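Local coordinates for protein 2,3-dihydroxybenzoate-AMP ligase (Bacillus subtilis, PDB 1MDB) that is an AMP-binding enzyme of the ANL superfamily, holding adenosine monophosphate and 2,3-dihydroxy-benzoic acid in adjoining pockets, at residues A[223-228]-A[250-255]; A[228-233]-A[277-282]; A[239-244]-A[337-342]; A[273-278]-A[302-307]. All coordinates share one frame; numbering follows the deposited sequence.

Contact 1: residues A[223-228]-A[250-255]; sequences STVYLA and GGRVVL
V225 and R252 are a bridged pair on one face of the sheet, and their matching first torsions, with CG1 of V225 (chi1 -174°) and CG of R252 (chi1 172°) both opposite the main-chain N, keep the two side chains running the same way. A bend further along the R252 chain turns the guanidinium so that V225 CG1 lies above its plane, offset toward the rim, 3.7 Å from R252 NH2. The charge itself is met elsewhere: NH1 of R252 forms a salt bridge with E271 and a hydrogen bond with T45. On the same face V254 sits between two neighbours, its CG2 3.7 Å from CG1 of V225 and its CG1 3.7 Å from CD1 of L227.

Strands 225-228 and 252-255 are parallel neighbours, their short axes at 29°, joined by a beta-alpha-beta crossover that passes through helix 242-248. The ladder is regular: R252 N reaches T224 O at 2.9 Å, Y226 N reaches R252 O at 2.9 Å, V254 N reaches Y226 O at 2.7 Å, and A228 N reaches V254 O at 2.7 Å. Y226, V253 and A228 lie on the other face and pack under helix 242-248, whereas L227 and V254 meet helix 261-271. L255 shares the face of Y226, V253 and A228, and its CD2 comes within 3.9 Å of CB of A228.

Contact 2: residues A[228-233]-A[277-282]; sequences AALPMA and ALVPPL
L230 carries the apolar part of the contact, with its two methyl branches divided between different partners. Its CG is swung away from the carbonyl carbon (chi1 -64°), and from there CD1 reaches 4.0 Å from CG1 of V279 while CD2 comes 3.9 Å from CD2 of L282. L230 and L282 run past each other in opposite directions, so they meet through these terminal methyls. CD1 of L230 also rests over the backbone of the second segment, 4.1 Å from CA of L278.

The polar part runs through the carbonyl of A277. No direct hydrogen bond joins the two segments. Instead a water accepts from A229 N at 3.0 Å and donates to A277 O at 2.9 Å. The same oxygen is packed against L230, whose CG lies 3.3 Å away, so the carbonyl is bordered by both a water and a branched carbon. Upstream, L227 N bonds directly to I275 O, and A229 N to A277 O would be the next rung. At 6.8 Å between CA of A229 and CA of A277 the chains have separated, and the water spans the gap. On its far side the loop after strand 225-228 is tied to N84, which bonds L230 O and M232 N.

V279 is the N-cap of helix 280-292, and its side chain is about 7 Å from the bound 2,3-dihydroxy-benzoic acid. The strands part at their C-terminal ends, and helices 242-248 and 280-292 that follow them pack on opposite faces, a topological switch point of the kind near which alpha/beta folds commonly place their binding sites.

Contact 3: residues A[239-244]-A[337-342]; sequences SSPGVL and VNYTRL. With DBH (2,3-dihydroxy-benzoic acid), chain E.
S240 and V337 mark the nearest backbone approach, 7.5 Å between their CA atoms, too wide for main-chain pairing, and the chain of S240 turns through a cis peptide bond into P241. The contact is therefore made by side chains of strand 337-339 reaching toward this turn. Y339 arrives with its edge: the carbonyl carbon of S240 lies at the rim of the ring, in its plane, and the phenol OH is wedged against the S240 backbone, 3.0 Å from CA, and against the side chain, 3.2 Å from CB. The phenol makes no hydrogen bond to S240. Its partner is S214 OG, on helix 204-218, which holds the hydroxyl end of the ring.

V337 comes in beside it. Both of its methyls face the S240 hydroxyl, with CG2 3.8 Å from OG. On S240 itself, a chi1 of -54° points OG to the side remote from the carbonyl carbon, and this aims the hydroxyl at the ligand: OG is 2.6 Å from O6 of 2,3-dihydroxy-benzoic acid, a hydrogen bond in which either oxygen could donate. CG2 of V337 closes on the same ligand atom at 3.5 Å. N235 ND2 gives the ligand another hydrogen bond.

The pairing is consistent with recognition of one ring hydroxyl through a short hydroxyl-hydroxyl hydrogen bond bordered by a valine methyl. Y339, itself held by S214, probably helps to position S240 by packing, together with the hydrogen bond from Q304 NE2 to S240 O.

Contact 4: residues A[273-278]-A[302-307]; sequences VTITAL and VLQVGG. With AMP (adenosine monophosphate), chain D; DBH (2,3-dihydroxy-benzoic acid), chain E.
T276 and L303 lie side by side, pointing the same way from strands 275-278 and 302-306, the two strands of a beta-alpha-beta unit whose helix is 280-292. Their axes are nearly parallel, at 17°. With chi1 at -170°, T276 extends OG1 away from its own amide N to bond L227 O on the next strand, which leaves CG2 facing L303, only 3.3 Å from its CD1 and tighter than normal van der Waals contact. L278 slants across the same leucine, the two CD1 atoms 3.9 Å apart, and W286 of the crossover helix packs on T276 and L278.

On the other face I275 runs alongside V302, with CG1 of I275 4.0 Å from CB of V302. It then passes over Q304 at an angle, CD1 of I275 lying 4.1 Å from CD of Q304. The chain of Q304 leaves on the side away from its carbonyl carbon (chi1 -56°) and stays extended, so its amide stands well out from the sheet: OE1 rests 3.3 Å from CB of A277, while NE2 donates to Q327 OE1 and to S240 O.

Five backbone bonds join the strands, the one from T276 N to V302 O being weak. The last, G306 N to L278 O at 3.0 Å, brings the chain to the ligands. There G307 CA lies 3.4 Å from C15 of 2,3-dihydroxy-benzoic acid, and G307 O is 2.9 Å from C8 of adenosine monophosphate.

How the contacts relate
Contacts 1, 2 and 4 follow one sheet across neighbouring strands: V225 O and T274 N, 2.9 Å apart, probably hydrogen-bond contact 1 to contact 4. Contact 2 shares A228 with contact 1, and A277 and L278 with contact 4, whose centre is about 8 Å from its own. Segment 239-244 of contact 3 lies over one face of this sheet, V243 CG1 touching A228 CB at 3.9 Å, and its partner strand 337-339 belongs to the same sheet further along. S240 O and Q304 NE2, 3.0 Å apart, probably hydrogen-bond contact 3 to contact 4. Both touch 2,3-dihydroxy-benzoic acid, through S240 and V337 and through G307. Contact 1 stands further back, the Y226 side chain about 9 Å from that ligand.

Contact 1: residues A[223-228]-A[250-255]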
loop_
_atom_site.group_PDB
_atom_site.type_symbol
_atom_site.label_atom_id
_atom_site.label_comp_id
_atom_site.label_asym_id
_atom_site.label_seq_id
_atom_site.Cartn_x
_atom_site.Cartn_y
_atom_site.Cartn_z
ATOM N N SER A 223 11.748 -11.503 17.211
ATOM C CA SER A 223 10.794 -11.018 18.208
ATOM C C SER A 223 9.691 -10.140 17.655
ATOM O O SER A 223 8.826 -9.680 18.395
ATOM C CB SER A 223 11.518 -10.271 19.329
ATOM O OG SER A 223 11.699 -11.126 20.444
ATOM N N THR A 224 9.723 -9.905 16.352
ATOM C CA THR A 224 8.709 -9.081 15.722
ATOM C C THR A 224 7.351 -9.770 15.659
ATOM O O THR A 224 7.243 -10.913 15.225
ATOM C CB THR A 224 9.115 -8.717 14.279
ATOM O OG1 THR A 224 10.306 -7.918 14.305
ATOM C CG2 THR A 224 7.987 -7.952 13.582
ATOM N N VAL A 225 6.321 -9.077 16.130
ATOM C CA VAL A 225 4.958 -9.580 16.048
ATOM C C VAL A 225 4.232 -8.461 15.296
ATOM O O VAL A 225 3.869 -7.435 15.874
ATOM C CB VAL A 225 4.297 -9.772 17.428
ATOM C CG1 VAL A 225 2.945 -10.434 17.247
ATOM C CG2 VAL A 225 5.181 -10.630 18.334
ATOM N N TYR A 226 4.053 -8.652 13.996
ATOM C CA TYR A 226 3.410 -7.650 13.159
ATOM C C TYR A 226 1.940 -7.959 12.942
ATOM O O TYR A 226 1.578 -9.072 12.550
ATOM C CB TYR A 226 4.130 -7.583 11.810
ATOM C CG TYR A 226 3.506 -6.656 10.785
ATOM C CD1 TYR A 226 4.072 -5.412 10.498
ATOM C CD2 TYR A 226 2.367 -7.044 10.070
ATOM C CE1 TYR A 226 3.518 -4.575 9.511
ATOM C CE2 TYR A 226 1.808 -6.220 9.094
ATOM C CZ TYR A 226 2.386 -4.992 8.816
ATOM O OH TYR A 226 1.830 -4.191 7.840
ATOM N N LEU A 227 1.094 -6.968 13.211
ATOM C CA LEU A 227 -0.341 -7.114 13.007
ATOM C C LEU A 227 -0.694 -6.580 11.617
ATOM O O LEU A 227 -0.408 -5.411 11.294
ATOM C CB LEU A 227 -1.119 -6.299 14.037
ATOM C CG LEU A 227 -2.635 -6.294 13.838
ATOM C CD1 LEU A 227 -3.187 -7.686 14.148
ATOM C CD2 LEU A 227 -3.273 -5.242 14.750
ATOM N N ALA A 228 -1.303 -7.427 10.794
ATOM C CA ALA A 228 -1.724 -7.006 9.460
ATOM C C ALA A 228 -3.125 -6.430 9.632
ATOM O O ALA A 228 -4.097 -7.177 9.678
ATOM C CB ALA A 228 -1.759 -8.198 8.523
ATOM N N GLY A 250 12.002 -13.744 9.957
ATOM C CA GLY A 250 11.692 -14.826 10.871
ATOM C C GLY A 250 10.750 -14.444 11.991
ATOM O O GLY A 250 10.665 -15.145 12.998
ATOM N N GLY A 251 10.038 -13.336 11.828
ATOM C CA GLY A 251 9.101 -12.909 12.852
ATOM C C GLY A 251 7.766 -13.610 12.736
ATOM O O GLY A 251 7.660 -14.665 12.109
ATOM N N ARG A 252 6.731 -13.022 13.330
ATOM C CA ARG A 252 5.403 -13.618 13.304
ATOM C C ARG A 252 4.344 -12.604 12.910
ATOM O O ARG A 252 4.324 -11.494 13.421
ATOM C CB ARG A 252 5.068 -14.212 14.678
ATOM C CG ARG A 252 3.640 -14.702 14.825
ATOM C CD ARG A 252 3.485 -15.558 16.085
ATOM N NE ARG A 252 3.577 -14.788 17.325
ATOM C CZ ARG A 252 2.518 -14.340 17.992
ATOM N NH1 ARG A 252 1.304 -14.593 17.535
ATOM N NH2 ARG A 252 2.664 -13.642 19.110
ATOM N N VAL A 253 3.454 -13.010 12.009
ATOM C CA VAL A 253 2.391 -12.152 11.517
ATOM C C VAL A 253 1.044 -12.496 12.151
ATOM O O VAL A 253 0.668 -13.670 12.231
ATOM C CB VAL A 253 2.236 -12.299 9.967
ATOM C CG1 VAL A 253 0.992 -11.578 9.495
ATOM C CG2 VAL A 253 3.472 -11.765 9.252
ATOM N N VAL A 254 0.313 -11.477 12.587
ATOM C CA VAL A 254 -1.010 -11.688 13.159
ATOM C C VAL A 254 -2.001 -11.069 12.192
ATOM O O VAL A 254 -1.854 -9.908 11.807
ATOM C CB VAL A 254 -1.184 -10.989 14.516
ATOM C CG1 VAL A 254 -2.566 -11.271 15.051
ATOM C CG2 VAL A 254 -0.106 -11.438 15.485
ATOM N N LEU A 255 -3.028 -11.822 11.819
ATOM C CA LEU A 255 -4.008 -11.313 10.870
ATOM C C LEU A 255 -5.267 -10.755 11.515
ATOM O O LEU A 255 -5.992 -11.465 12.208
ATOM C CB LEU A 255 -4.379 -12.418 9.878
ATOM C CG LEU A 255 -3.168 -13.062 9.192
ATOM C CD1 LEU A 255 -3.607 -14.270 8.377
ATOM C CD2 LEU A 255 -2.481 -12.034 8.312
#

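Contact 2: residues A[228-233]-A[277-282]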
loop_
_atom_site.group_PDB
_atom_site.type_symbol
_atom_site.label_atom_id
_atom_site.label_comp_id
_atom_site.label_asym_id
_atom_site.label_seq_id
_atom_site.Cartn_x
_atom_site.Cartn_y
_atom_site.Cartn_z
ATOM N N ALA A 228 -1.303 -7.427 10.794
ATOM C CA ALA A 228 -1.724 -7.006 9.460
ATOM C C ALA A 228 -3.125 -6.430 9.632
ATOM O O ALA A 228 -4.097 -7.177 9.678
ATOM C CB ALA A 228 -1.759 -8.198 8.523
ATOM N N ALA A 229 -3.220 -5.106 9.748
ATOM C CA ALA A 229 -4.503 -4.428 9.936
ATOM C C ALA A 229 -5.099 -3.891 8.633
ATOM O O ALA A 229 -6.312 -3.732 8.513
ATOM C CB ALA A 229 -4.350 -3.291 10.931
ATOM N N LEU A 230 -4.238 -3.588 7.669
ATOM C CA LEU A 230 -4.684 -3.088 6.369
ATOM C C LEU A 230 -4.766 -4.278 5.418
ATOM O O LEU A 230 -4.204 -5.339 5.701
ATOM C CB LEU A 230 -3.661 -2.088 5.814
ATOM C CG LEU A 230 -3.422 -0.789 6.579
ATOM C CD1 LEU A 230 -2.208 -0.071 6.010
ATOM C CD2 LEU A 230 -4.651 0.081 6.474
ATOM N N PRO A 231 -5.478 -4.130 4.286
ATOM C CA PRO A 231 -5.579 -5.241 3.321
ATOM C C PRO A 231 -4.129 -5.530 2.929
ATOM O O PRO A 231 -3.503 -4.738 2.219
ATOM C CB PRO A 231 -6.384 -4.627 2.178
ATOM C CG PRO A 231 -7.279 -3.633 2.889
ATOM C CD PRO A 231 -6.314 -2.987 3.875
ATOM N N MET A 232 -3.601 -6.658 3.391
ATOM C CA MET A 232 -2.190 -7.001 3.184
ATOM C C MET A 232 -1.629 -7.218 1.785
ATOM O O MET A 232 -0.410 -7.297 1.627
ATOM C CB MET A 232 -1.810 -8.193 4.078
ATOM C CG MET A 232 -2.428 -9.518 3.673
ATOM S SD MET A 232 -2.259 -10.725 5.012
ATOM C CE MET A 232 -2.936 -12.225 4.213
ATOM N N ALA A 233 -2.485 -7.323 0.775
ATOM C CA ALA A 233 -1.995 -7.493 -0.596
ATOM C C ALA A 233 -1.488 -6.159 -1.165
ATOM O O ALA A 233 -0.857 -6.134 -2.221
ATOM C CB ALA A 233 -3.096 -8.054 -1.493
ATOM N N ALA A 277 0.753 -1.220 10.899
ATOM C CA ALA A 277 0.778 -0.134 9.929
ATOM C C ALA A 277 -0.610 0.372 9.581
ATOM O O ALA A 277 -1.520 -0.416 9.302
ATOM C CB ALA A 277 1.501 -0.585 8.666
ATOM N N LEU A 278 -0.756 1.693 9.602
ATOM C CA LEU A 278 -2.024 2.340 9.296
ATOM C C LEU A 278 -1.817 3.394 8.208
ATOM O O LEU A 278 -0.682 3.707 7.823
ATOM C CB LEU A 278 -2.585 3.049 10.540
ATOM C CG LEU A 278 -2.373 2.430 11.934
ATOM C CD1 LEU A 278 -2.912 3.387 12.996
ATOM C CD2 LEU A 278 -3.061 1.059 12.032
ATOM N N VAL A 279 -2.933 3.916 7.709
ATOM C CA VAL A 279 -2.930 4.997 6.734
ATOM C C VAL A 279 -3.532 6.127 7.574
ATOM O O VAL A 279 -4.186 5.856 8.585
ATOM C CB VAL A 279 -3.826 4.685 5.491
ATOM C CG1 VAL A 279 -3.182 3.594 4.639
ATOM C CG2 VAL A 279 -5.215 4.252 5.930
ATOM N N PRO A 280 -3.317 7.402 7.186
ATOM C CA PRO A 280 -3.839 8.552 7.932
ATOM C C PRO A 280 -5.284 8.522 8.450
ATOM O O PRO A 280 -5.517 8.733 9.640
ATOM C CB PRO A 280 -3.568 9.731 6.986
ATOM C CG PRO A 280 -2.297 9.321 6.326
ATOM C CD PRO A 280 -2.558 7.852 6.004
ATOM N N PRO A 281 -6.277 8.280 7.575
ATOM C CA PRO A 281 -7.663 8.253 8.065
ATOM C C PRO A 281 -7.855 7.282 9.234
ATOM O O PRO A 281 -8.543 7.589 10.203
ATOM C CB PRO A 281 -8.455 7.804 6.839
ATOM C CG PRO A 281 -7.633 8.255 5.703
ATOM C CD PRO A 281 -6.227 7.971 6.136
ATOM N N LEU A 282 -7.246 6.105 9.122
ATOM C CA LEU A 282 -7.366 5.069 10.145
ATOM C C LEU A 282 -6.620 5.495 11.412
ATOM O O LEU A 282 -7.100 5.276 12.520
ATOM C CB LEU A 282 -6.814 3.739 9.604
ATOM C CG LEU A 282 -7.077 2.456 10.401
ATOM C CD1 LEU A 282 -8.577 2.233 10.557
ATOM C CD2 LEU A 282 -6.438 1.278 9.673
HETATM O O HOH W 1 -1.123 -3.196 8.689
#

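Contact 3: residues A[239-244]-A[337-342]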
loop_
_atom_site.group_PDB
_atom_site.type_symbol
_atom_site.label_atom_id
_atom_site.label_comp_id
_atom_site.label_asym_id
_atom_site.label_seq_id
_atom_site.Cartn_x
_atom_site.Cartn_y
_atom_site.Cartn_z
ATOM N N SER A 239 4.977 -5.334 2.034
ATOM C CA SER A 239 6.437 -5.259 1.964
ATOM C C SER A 239 7.179 -4.078 2.600
ATOM O O SER A 239 8.406 -3.996 2.472
ATOM C CB SER A 239 6.843 -5.295 0.493
ATOM O OG SER A 239 6.496 -4.065 -0.124
ATOM N N SER A 240 6.484 -3.174 3.283
ATOM C CA SER A 240 7.185 -2.022 3.854
ATOM C C SER A 240 7.082 -1.824 5.363
ATOM O O SER A 240 6.575 -0.797 5.820
ATOM C CB SER A 240 6.712 -0.740 3.159
ATOM O OG SER A 240 6.842 -0.835 1.748
ATOM N N PRO A 241 7.561 -2.798 6.165
ATOM C CA PRO A 241 8.174 -4.073 5.771
ATOM C C PRO A 241 7.105 -5.111 5.411
ATOM O O PRO A 241 7.369 -6.067 4.680
ATOM C CB PRO A 241 8.976 -4.459 7.016
ATOM C CG PRO A 241 8.135 -3.906 8.129
ATOM C CD PRO A 241 7.776 -2.543 7.603
ATOM N N GLY A 242 5.905 -4.918 5.946
ATOM C CA GLY A 242 4.797 -5.808 5.646
ATOM C C GLY A 242 4.859 -7.238 6.162
ATOM O O GLY A 242 5.749 -7.611 6.935
ATOM N N VAL A 243 3.894 -8.043 5.729
ATOM C CA VAL A 243 3.822 -9.441 6.139
ATOM C C VAL A 243 5.003 -10.224 5.556
ATOM O O VAL A 243 5.560 -11.115 6.212
ATOM C CB VAL A 243 2.474 -10.079 5.700
ATOM C CG1 VAL A 243 1.315 -9.400 6.437
ATOM C CG2 VAL A 243 2.272 -9.925 4.191
ATOM N N LEU A 244 5.398 -9.883 4.334
ATOM C CA LEU A 244 6.515 -10.561 3.691
ATOM C C LEU A 244 7.848 -10.155 4.313
ATOM O O LEU A 244 8.777 -10.960 4.386
ATOM C CB LEU A 244 6.521 -10.276 2.180
ATOM C CG LEU A 244 5.263 -10.764 1.438
ATOM C CD1 LEU A 244 5.504 -10.658 -0.055
ATOM C CD2 LEU A 244 4.936 -12.231 1.818
ATOM N N VAL A 337 10.668 3.535 -1.522
ATOM C CA VAL A 337 10.037 3.544 -0.211
ATOM C C VAL A 337 10.919 4.357 0.734
ATOM O O VAL A 337 12.126 4.119 0.831
ATOM C CB VAL A 337 9.865 2.127 0.361
ATOM C CG1 VAL A 337 9.305 2.214 1.781
ATOM C CG2 VAL A 337 8.923 1.315 -0.519
ATOM N N ASN A 338 10.306 5.317 1.419
ATOM C CA ASN A 338 11.008 6.191 2.355
ATOM C C ASN A 338 10.499 6.000 3.780
ATOM O O ASN A 338 9.288 5.870 4.004
ATOM C CB ASN A 338 10.799 7.658 1.962
ATOM C CG ASN A 338 11.210 7.943 0.540
ATOM O OD1 ASN A 338 12.400 8.027 0.229
ATOM N ND2 ASN A 338 10.222 8.084 -0.343
ATOM N N TYR A 339 11.413 6.014 4.748
ATOM C CA TYR A 339 11.024 5.854 6.151
ATOM C C TYR A 339 11.745 6.834 7.066
ATOM O O TYR A 339 12.890 7.198 6.813
ATOM C CB TYR A 339 11.390 4.466 6.705
ATOM C CG TYR A 339 10.877 3.231 5.996
ATOM C CD1 TYR A 339 11.546 2.709 4.893
ATOM C CD2 TYR A 339 9.774 2.524 6.495
ATOM C CE1 TYR A 339 11.139 1.506 4.308
ATOM C CE2 TYR A 339 9.360 1.324 5.915
ATOM C CZ TYR A 339 10.046 0.822 4.828
ATOM O OH TYR A 339 9.654 -0.369 4.265
ATOM N N THR A 340 11.080 7.261 8.133
ATOM C CA THR A 340 11.764 8.081 9.119
ATOM C C THR A 340 12.477 6.958 9.877
ATOM O O THR A 340 11.930 5.853 9.999
ATOM C CB THR A 340 10.791 8.807 10.072
ATOM O OG1 THR A 340 9.835 7.877 10.593
ATOM C CG2 THR A 340 10.077 9.932 9.346
ATOM N N ARG A 341 13.695 7.196 10.350
ATOM C CA ARG A 341 14.409 6.135 11.058
ATOM C C ARG A 341 13.897 5.989 12.480
ATOM O O ARG A 341 13.474 6.959 13.099
ATOM C CB ARG A 341 15.916 6.394 11.032
ATOM C CG ARG A 341 16.510 6.367 9.620
ATOM C CD ARG A 341 16.193 5.054 8.892
ATOM N NE ARG A 341 16.912 4.911 7.625
ATOM C CZ ARG A 341 16.516 5.414 6.460
ATOM N NH1 ARG A 341 15.384 6.107 6.373
ATOM N NH2 ARG A 341 17.257 5.224 5.375
ATOM N N LEU A 342 13.927 4.762 12.992
ATOM C CA LEU A 342 13.423 4.476 14.331
ATOM C C LEU A 342 14.154 5.181 15.479
ATOM O O LEU A 342 13.603 5.325 16.576
ATOM C CB LEU A 342 13.403 2.958 14.552
ATOM C CG LEU A 342 12.528 2.187 13.550
ATOM C CD1 LEU A 342 12.640 0.681 13.791
ATOM C CD2 LEU A 342 11.077 2.641 13.676
HETATM C C21 DBH E . 1.568 3.367 -1.161
HETATM O O9 DBH E . 0.656 4.324 -0.943
HETATM C C18 DBH E . 2.585 2.974 -0.153
HETATM C C15 DBH E . 2.572 3.574 1.141
HETATM C C12 DBH E . 3.543 3.226 2.102
HETATM C C3 DBH E . 3.592 2.009 -0.478
HETATM O O3 DBH E . 3.657 1.377 -1.735
HETATM C C6 DBH E . 4.560 1.666 0.486
HETATM C C9 DBH E . 4.546 2.267 1.768
HETATM O O6 DBH E . 5.534 0.745 0.176
#

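Contact 4: residues A[273-278]-A[302-307]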
loop_
_atom_site.group_PDB
_atom_site.type_symbol
_atom_site.label_atom_id
_atom_site.label_comp_id
_atom_site.label_asym_id
_atom_site.label_seq_id
_atom_site.Cartn_x
_atom_site.Cartn_y
_atom_site.Cartn_z
ATOM N N VAL A 273 1.391 -7.551 19.976
ATOM C CA VAL A 273 1.948 -7.022 18.741
ATOM C C VAL A 273 2.980 -5.926 19.030
ATOM O O VAL A 273 2.744 -5.041 19.852
ATOM C CB VAL A 273 0.836 -6.421 17.864
ATOM C CG1 VAL A 273 1.421 -5.944 16.546
ATOM C CG2 VAL A 273 -0.266 -7.450 17.636
ATOM N N THR A 274 4.116 -5.991 18.344
ATOM C CA THR A 274 5.188 -5.013 18.507
ATOM C C THR A 274 5.188 -3.946 17.410
ATOM O O THR A 274 5.872 -2.925 17.527
ATOM C CB THR A 274 6.563 -5.690 18.479
ATOM O OG1 THR A 274 6.769 -6.304 17.200
ATOM C CG2 THR A 274 6.663 -6.734 19.588
ATOM N N ILE A 275 4.429 -4.183 16.344
ATOM C CA ILE A 275 4.376 -3.227 15.235
ATOM C C ILE A 275 3.177 -3.430 14.309
ATOM O O ILE A 275 2.792 -4.567 14.029
ATOM C CB ILE A 275 5.657 -3.316 14.374
ATOM C CG1 ILE A 275 5.550 -2.366 13.174
ATOM C CG2 ILE A 275 5.871 -4.759 13.917
ATOM C CD1 ILE A 275 6.745 -2.412 12.220
ATOM N N THR A 276 2.588 -2.324 13.852
ATOM C CA THR A 276 1.467 -2.380 12.923
ATOM C C THR A 276 1.522 -1.171 11.981
ATOM O O THR A 276 2.265 -0.207 12.223
ATOM C CB THR A 276 0.113 -2.441 13.665
ATOM O OG1 THR A 276 -0.930 -2.725 12.725
ATOM C CG2 THR A 276 -0.191 -1.137 14.366
ATOM N N ALA A 277 0.753 -1.220 10.899
ATOM C CA ALA A 277 0.778 -0.134 9.929
ATOM C C ALA A 277 -0.610 0.372 9.581
ATOM O O ALA A 277 -1.520 -0.416 9.302
ATOM C CB ALA A 277 1.501 -0.585 8.666
ATOM N N LEU A 278 -0.756 1.693 9.602
ATOM C CA LEU A 278 -2.024 2.340 9.296
ATOM C C LEU A 278 -1.817 3.394 8.208
ATOM O O LEU A 278 -0.682 3.707 7.823
ATOM C CB LEU A 278 -2.585 3.049 10.540
ATOM C CG LEU A 278 -2.373 2.430 11.934
ATOM C CD1 LEU A 278 -2.912 3.387 12.996
ATOM C CD2 LEU A 278 -3.061 1.059 12.032
ATOM N N VAL A 302 6.363 0.127 17.606
ATOM C CA VAL A 302 6.392 0.962 16.408
ATOM C C VAL A 302 5.039 1.003 15.713
ATOM O O VAL A 302 4.433 -0.034 15.446
ATOM C CB VAL A 302 7.425 0.438 15.383
ATOM C CG1 VAL A 302 7.349 1.250 14.094
ATOM C CG2 VAL A 302 8.823 0.506 15.977
ATOM N N LEU A 303 4.571 2.210 15.428
ATOM C CA LEU A 303 3.306 2.391 14.740
ATOM C C LEU A 303 3.593 3.121 13.430
ATOM O O LEU A 303 3.997 4.288 13.434
ATOM C CB LEU A 303 2.337 3.209 15.597
ATOM C CG LEU A 303 0.963 3.417 14.947
ATOM C CD1 LEU A 303 0.272 2.077 14.819
ATOM C CD2 LEU A 303 0.117 4.369 15.782
ATOM N N GLN A 304 3.407 2.426 12.314
ATOM C CA GLN A 304 3.654 3.002 10.999
ATOM C C GLN A 304 2.421 3.719 10.465
ATOM O O GLN A 304 1.305 3.227 10.597
ATOM C CB GLN A 304 4.029 1.917 9.983
ATOM C CG GLN A 304 5.228 1.037 10.325
ATOM C CD GLN A 304 5.572 0.096 9.182
ATOM O OE1 GLN A 304 4.764 -0.754 8.792
ATOM N NE2 GLN A 304 6.764 0.253 8.626
ATOM N N VAL A 305 2.632 4.886 9.863
ATOM C CA VAL A 305 1.548 5.632 9.248
ATOM C C VAL A 305 2.061 6.123 7.901
ATOM O O VAL A 305 3.082 6.819 7.822
ATOM C CB VAL A 305 1.096 6.813 10.111
ATOM C CG1 VAL A 305 -0.149 7.443 9.492
ATOM C CG2 VAL A 305 0.782 6.333 11.523
ATOM N N GLY A 306 1.374 5.726 6.833
ATOM C CA GLY A 306 1.796 6.117 5.504
ATOM C C GLY A 306 0.709 5.897 4.470
ATOM O O GLY A 306 -0.449 5.702 4.821
ATOM N N GLY A 307 1.089 5.917 3.197
ATOM C CA GLY A 307 0.118 5.747 2.126
ATOM C C GLY A 307 -0.334 7.130 1.694
ATOM O O GLY A 307 -0.670 7.373 0.527
HETATM P P AMP D . 0.728 3.150 -3.598
HETATM O O1P AMP D . 1.397 2.372 -4.700
HETATM O O2P AMP D . -0.738 2.904 -3.469
HETATM O O3P AMP D . 1.443 2.996 -2.280
HETATM O "O5'" AMP D . 0.763 4.754 -3.997
HETATM C "C5'" AMP D . 1.971 5.561 -3.891
HETATM C "C4'" AMP D . 1.593 7.048 -3.846
HETATM O "O4'" AMP D . 0.870 7.211 -2.641
HETATM C "C3'" AMP D . 2.741 8.004 -3.708
HETATM O "O3'" AMP D . 3.324 8.327 -4.968
HETATM C "C2'" AMP D . 2.098 9.188 -2.997
HETATM O "O2'" AMP D . 1.474 10.094 -3.932
HETATM C "C1'" AMP D . 1.120 8.493 -2.083
HETATM N N9 AMP D . 1.856 8.402 -0.566
HETATM C C8 AMP D . 2.195 7.240 0.039
HETATM N N7 AMP D . 2.724 7.448 1.241
HETATM C C5 AMP D . 2.709 8.763 1.373
HETATM C C6 AMP D . 3.152 9.472 2.484
HETATM N N6 AMP D . 3.646 8.880 3.571
HETATM N N1 AMP D . 3.043 10.840 2.406
HETATM C C2 AMP D . 2.536 11.484 1.316
HETATM N N3 AMP D . 2.106 10.794 0.250
HETATM C C4 AMP D . 2.182 9.416 0.258
HETATM C C21 DBH E . 1.568 3.367 -1.161
HETATM O O9 DBH E . 0.656 4.324 -0.943
HETATM C C18 DBH E . 2.585 2.974 -0.153
HETATM C C15 DBH E . 2.572 3.574 1.141
HETATM C C12 DBH E . 3.543 3.226 2.102
HETATM C C3 DBH E . 3.592 2.009 -0.478
HETATM O O3 DBH E . 3.657 1.377 -1.735
HETATM C C6 DBH E . 4.560 1.666 0.486
HETATM C C9 DBH E . 4.546 2.267 1.768
HETATM O O6 DBH E . 5.534 0.745 0.176
#